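PDB 2R7H: putative D-alanine N-acetyltransferase of GNAT family from Desulfovibrio desulfuricans subsp. desulfuricans, which probably transfers an acyl group, most likely acetyl from acetyl-CoA, to an acceptor amine, as members of the GNAT family generally do. Local coordinates for residues Asp57-His62 and Tyr68-Ala73. Sequence-based numbering, arbitrary orientation.
Sequences DEHLMH and YHFVFA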
ATOM      1  N   ASP B  57      11.900 -14.605  -0.843  1.00 50.41           N
ATOM      2  CA  ASP B  57      12.451 -14.995  -2.141  1.00 53.67           C
ATOM      3  C   ASP B  57      12.833 -13.772  -2.983  1.00 54.74           C
ATOM      4  O   ASP B  57      13.902 -13.777  -3.590  1.00 56.00           O
ATOM      5  CB  ASP B  57      11.487 -15.914  -2.904  1.00 55.06           C
ATOM      6  CG  ASP B  57      11.334 -17.285  -2.253  1.00 57.02           C
ATOM      7  OD1 ASP B  57      12.311 -17.807  -1.661  1.00 62.32           O
ATOM      8  OD2 ASP B  57      10.238 -17.869  -2.388  1.00 62.04           O
ATOM      9  N   GLU B  58      11.989 -12.734  -3.016  1.00 55.93           N
ATOM     10  CA  GLU B  58      12.311 -11.504  -3.771  1.00 56.46           C
ATOM     11  C   GLU B  58      13.589 -10.835  -3.204  1.00 57.62           C
ATOM     12  O   GLU B  58      14.357 -10.248  -3.971  1.00 57.53           O
ATOM     13  CB  GLU B  58      11.128 -10.506  -3.856  1.00 56.38           C
ATOM     14  CG  GLU B  58       9.977 -10.914  -4.775  1.00 52.97           C
ATOM     15  N   HIS B  59      13.809 -10.923  -1.884  1.00 57.67           N
ATOM     16  CA  HIS B  59      15.027 -10.376  -1.265  1.00 58.29           C
ATOM     17  C   HIS B  59      16.215 -11.228  -1.726  1.00 60.43           C
ATOM     18  O   HIS B  59      17.317 -10.702  -1.880  1.00 60.58           O
ATOM     19  CB  HIS B  59      14.955 -10.367   0.253  1.00 56.98           C
ATOM     20  CG  HIS B  59      16.102  -9.658   0.904  1.00 55.31           C
ATOM     21  ND1 HIS B  59      15.979  -8.407   1.466  1.00 52.82           N
ATOM     22  CD2 HIS B  59      17.399 -10.015   1.067  1.00 54.78           C
ATOM     23  CE1 HIS B  59      17.144  -8.029   1.958  1.00 54.32           C
ATOM     24  NE2 HIS B  59      18.022  -8.987   1.728  1.00 50.05           N
ATOM     25  N   LEU B  60      16.004 -12.538  -1.891  1.00 60.86           N
ATOM     26  CA  LEU B  60      17.054 -13.423  -2.410  1.00 62.68           C
ATOM     27  C   LEU B  60      17.293 -13.217  -3.922  1.00 63.05           C
ATOM     28  O   LEU B  60      18.438 -13.310  -4.355  1.00 62.59           O
ATOM     29  CB  LEU B  60      16.770 -14.904  -2.100  1.00 62.60           C
ATOM     30  CG  LEU B  60      17.018 -15.372  -0.666  1.00 61.66           C
ATOM     31  CD1 LEU B  60      16.412 -16.745  -0.425  1.00 63.51           C
ATOM     32  CD2 LEU B  60      18.511 -15.370  -0.378  1.00 56.18           C
HETATM   33  N   MSE B  61      16.235 -12.937  -4.705  1.00 64.09           N
HETATM   34  CA  MSE B  61      16.334 -12.706  -6.176  1.00 63.96           C
HETATM   35  C   MSE B  61      16.661 -11.250  -6.606  1.00 65.13           C
HETATM   36  O   MSE B  61      16.715 -10.966  -7.811  1.00 65.67           O
HETATM   37  CB  MSE B  61      15.044 -13.157  -6.887  1.00 63.05           C
ATOM     38  N   HIS B  62      16.841 -10.335  -5.643  1.00 65.55           N
ATOM     39  CA  HIS B  62      17.169  -8.924  -5.911  1.00 65.37           C
ATOM     40  C   HIS B  62      18.169  -8.394  -4.878  1.00 66.32           C
ATOM     41  O   HIS B  62      19.288  -8.018  -5.239  1.00 67.55           O
ATOM     42  CB  HIS B  62      15.915  -8.025  -5.944  1.00 65.36           C
ATOM     43  CG  HIS B  62      14.883  -8.450  -6.950  1.00 70.07           C
ATOM     44  ND1 HIS B  62      15.082  -8.349  -8.311  1.00 71.84           N
ATOM     45  CD2 HIS B  62      13.627  -8.942  -6.792  1.00 75.49           C
ATOM     46  CE1 HIS B  62      14.009  -8.787  -8.947  1.00 71.09           C
ATOM     47  NE2 HIS B  62      13.113  -9.154  -8.049  1.00 74.35           N
ATOM     48  N   TYR B  68      12.094  -4.893   1.030  1.00 48.61           N
ATOM     49  CA  TYR B  68      11.619  -5.742   2.112  1.00 46.91           C
ATOM     50  C   TYR B  68      12.849  -6.113   2.944  1.00 44.30           C
ATOM     51  O   TYR B  68      13.794  -6.696   2.437  1.00 45.96           O
ATOM     52  CB  TYR B  68      10.897  -6.996   1.600  1.00 48.31           C
ATOM     53  CG  TYR B  68       9.697  -6.651   0.772  1.00 47.68           C
ATOM     54  CD1 TYR B  68       8.636  -5.989   1.363  1.00 58.17           C
ATOM     55  CD2 TYR B  68       9.596  -7.007  -0.568  1.00 51.89           C
ATOM     56  CE1 TYR B  68       7.518  -5.622   0.656  1.00 54.77           C
ATOM     57  CE2 TYR B  68       8.463  -6.638  -1.313  1.00 53.42           C
ATOM     58  CZ  TYR B  68       7.428  -5.935  -0.674  1.00 56.71           C
ATOM     59  OH  TYR B  68       6.278  -5.546  -1.325  1.00 60.82           O
ATOM     60  N   HIS B  69      12.795  -5.758   4.221  1.00 40.89           N
ATOM     61  CA  HIS B  69      13.832  -6.005   5.194  1.00 39.18           C
ATOM     62  C   HIS B  69      13.290  -6.978   6.217  1.00 35.42           C
ATOM     63  O   HIS B  69      12.076  -7.048   6.444  1.00 35.93           O
ATOM     64  CB  HIS B  69      14.216  -4.689   5.843  1.00 35.05           C
ATOM     65  CG  HIS B  69      14.763  -3.705   4.871  1.00 42.15           C
ATOM     66  ND1 HIS B  69      16.113  -3.485   4.730  1.00 45.83           N
ATOM     67  CD2 HIS B  69      14.154  -2.949   3.927  1.00 40.95           C
ATOM     68  CE1 HIS B  69      16.309  -2.578   3.786  1.00 49.74           C
ATOM     69  NE2 HIS B  69      15.138  -2.240   3.279  1.00 39.92           N
ATOM     70  N   PHE B  70      14.216  -7.681   6.858  1.00 35.70           N
ATOM     71  CA  PHE B  70      13.917  -8.731   7.819  1.00 36.93           C
ATOM     72  C   PHE B  70      14.812  -8.729   9.044  1.00 37.62           C
ATOM     73  O   PHE B  70      15.972  -8.340   8.947  1.00 37.57           O
ATOM     74  CB  PHE B  70      14.180 -10.095   7.131  1.00 37.21           C
ATOM     75  CG  PHE B  70      13.317 -10.353   5.941  1.00 35.80           C
ATOM     76  CD1 PHE B  70      13.709  -9.957   4.677  1.00 41.74           C
ATOM     77  CD2 PHE B  70      12.086 -10.937   6.098  1.00 37.36           C
ATOM     78  CE1 PHE B  70      12.889 -10.156   3.571  1.00 38.75           C
ATOM     79  CE2 PHE B  70      11.267 -11.128   5.003  1.00 42.37           C
ATOM     80  CZ  PHE B  70      11.675 -10.733   3.740  1.00 39.61           C
ATOM     81  N   VAL B  71      14.246  -9.144  10.187  1.00 36.04           N
ATOM     82  CA  VAL B  71      15.024  -9.372  11.444  1.00 34.06           C
ATOM     83  C   VAL B  71      14.553 -10.775  11.853  1.00 33.21           C
ATOM     84  O   VAL B  71      13.366 -10.968  12.128  1.00 31.58           O
ATOM     85  CB  VAL B  71      14.745  -8.400  12.624  1.00 32.59           C
ATOM     86  CG1 VAL B  71      15.605  -8.832  13.831  1.00 30.12           C
ATOM     87  CG2 VAL B  71      15.000  -6.924  12.249  1.00 28.52           C
ATOM     88  N   PHE B  72      15.445 -11.762  11.790  1.00 35.72           N
ATOM     89  CA  PHE B  72      15.132 -13.143  12.150  1.00 37.36           C
ATOM     90  C   PHE B  72      15.665 -13.448  13.552  1.00 39.15           C
ATOM     91  O   PHE B  72      16.823 -13.183  13.809  1.00 39.83           O
ATOM     92  CB  PHE B  72      15.806 -14.118  11.170  1.00 38.10           C
ATOM     93  CG  PHE B  72      15.468 -13.873   9.715  1.00 34.64           C
ATOM     94  CD1 PHE B  72      14.234 -14.226   9.219  1.00 38.71           C
ATOM     95  CD2 PHE B  72      16.396 -13.308   8.849  1.00 38.55           C
ATOM     96  CE1 PHE B  72      13.917 -14.012   7.897  1.00 42.03           C
ATOM     97  CE2 PHE B  72      16.097 -13.110   7.522  1.00 42.70           C
ATOM     98  CZ  PHE B  72      14.844 -13.464   7.042  1.00 37.20           C
ATOM     99  N   ALA B  73      14.818 -13.945  14.461  1.00 40.11           N
ATOM    100  CA  ALA B  73      15.230 -14.336  15.817  1.00 37.88           C
ATOM    101  C   ALA B  73      15.525 -15.849  15.734  1.00 39.24           C
ATOM    102  O   ALA B  73      14.627 -16.637  15.379  1.00 37.20           O
ATOM    103  CB  ALA B  73      14.108 -14.050  16.823  1.00 34.29           C
TER
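His59 reaches from the last turns of helix 46-61 to the start of strand 69-75 and donates a ring N-H to the backbone carbonyl of Tyr68. The bond runs from ND1 of His59 to O of Tyr68, 2.9 Å long with an N-H...O angle of 153°. It uses the edge of the imidazole, since the oxygen lies close to the ring plane, and the nitrogen meets the carbonyl almost end-on. With CG anti to the backbone N (chi1 -173°), the ring extends off the helix toward the strand.

Phe70, two residues beyond Tyr68, meets the same histidine. Its CE1 comes within 3.9 Å of His59 CB and 4.1 Å of His59 ND1, and the two rings form an offset edge-to-face pair, the phenyl edge toward the imidazole face, with planes at 81°. A phenylalanine suits this buried position, where its side chain also packs on Cys84 of the neighbouring strand 78-87; Val26 touches both it and His59. Histidine suits the border between helix and strand because one flat ring can offer an N-H at its edge and a face to an aromatic neighbour.

Tyr68 contributes its main chain here, while its side chain, together with Tyr98 and Trp99, lines a pocket occupied by 2-ethoxyethanol, probably from the crystallisation liquor. The whole belongs to the GNAT fold, in which helices pack against a mixed central sheet.

Chemically, a carbonyl oxygen can only accept, so the bond calls for a proton on ND1, consistent with either the ND1-H tautomer or the doubly protonated ring. The bond ties the helix to the backbone of a pocket residue, while the tyrosine side chain lies beside the bound 2-ethoxyethanol.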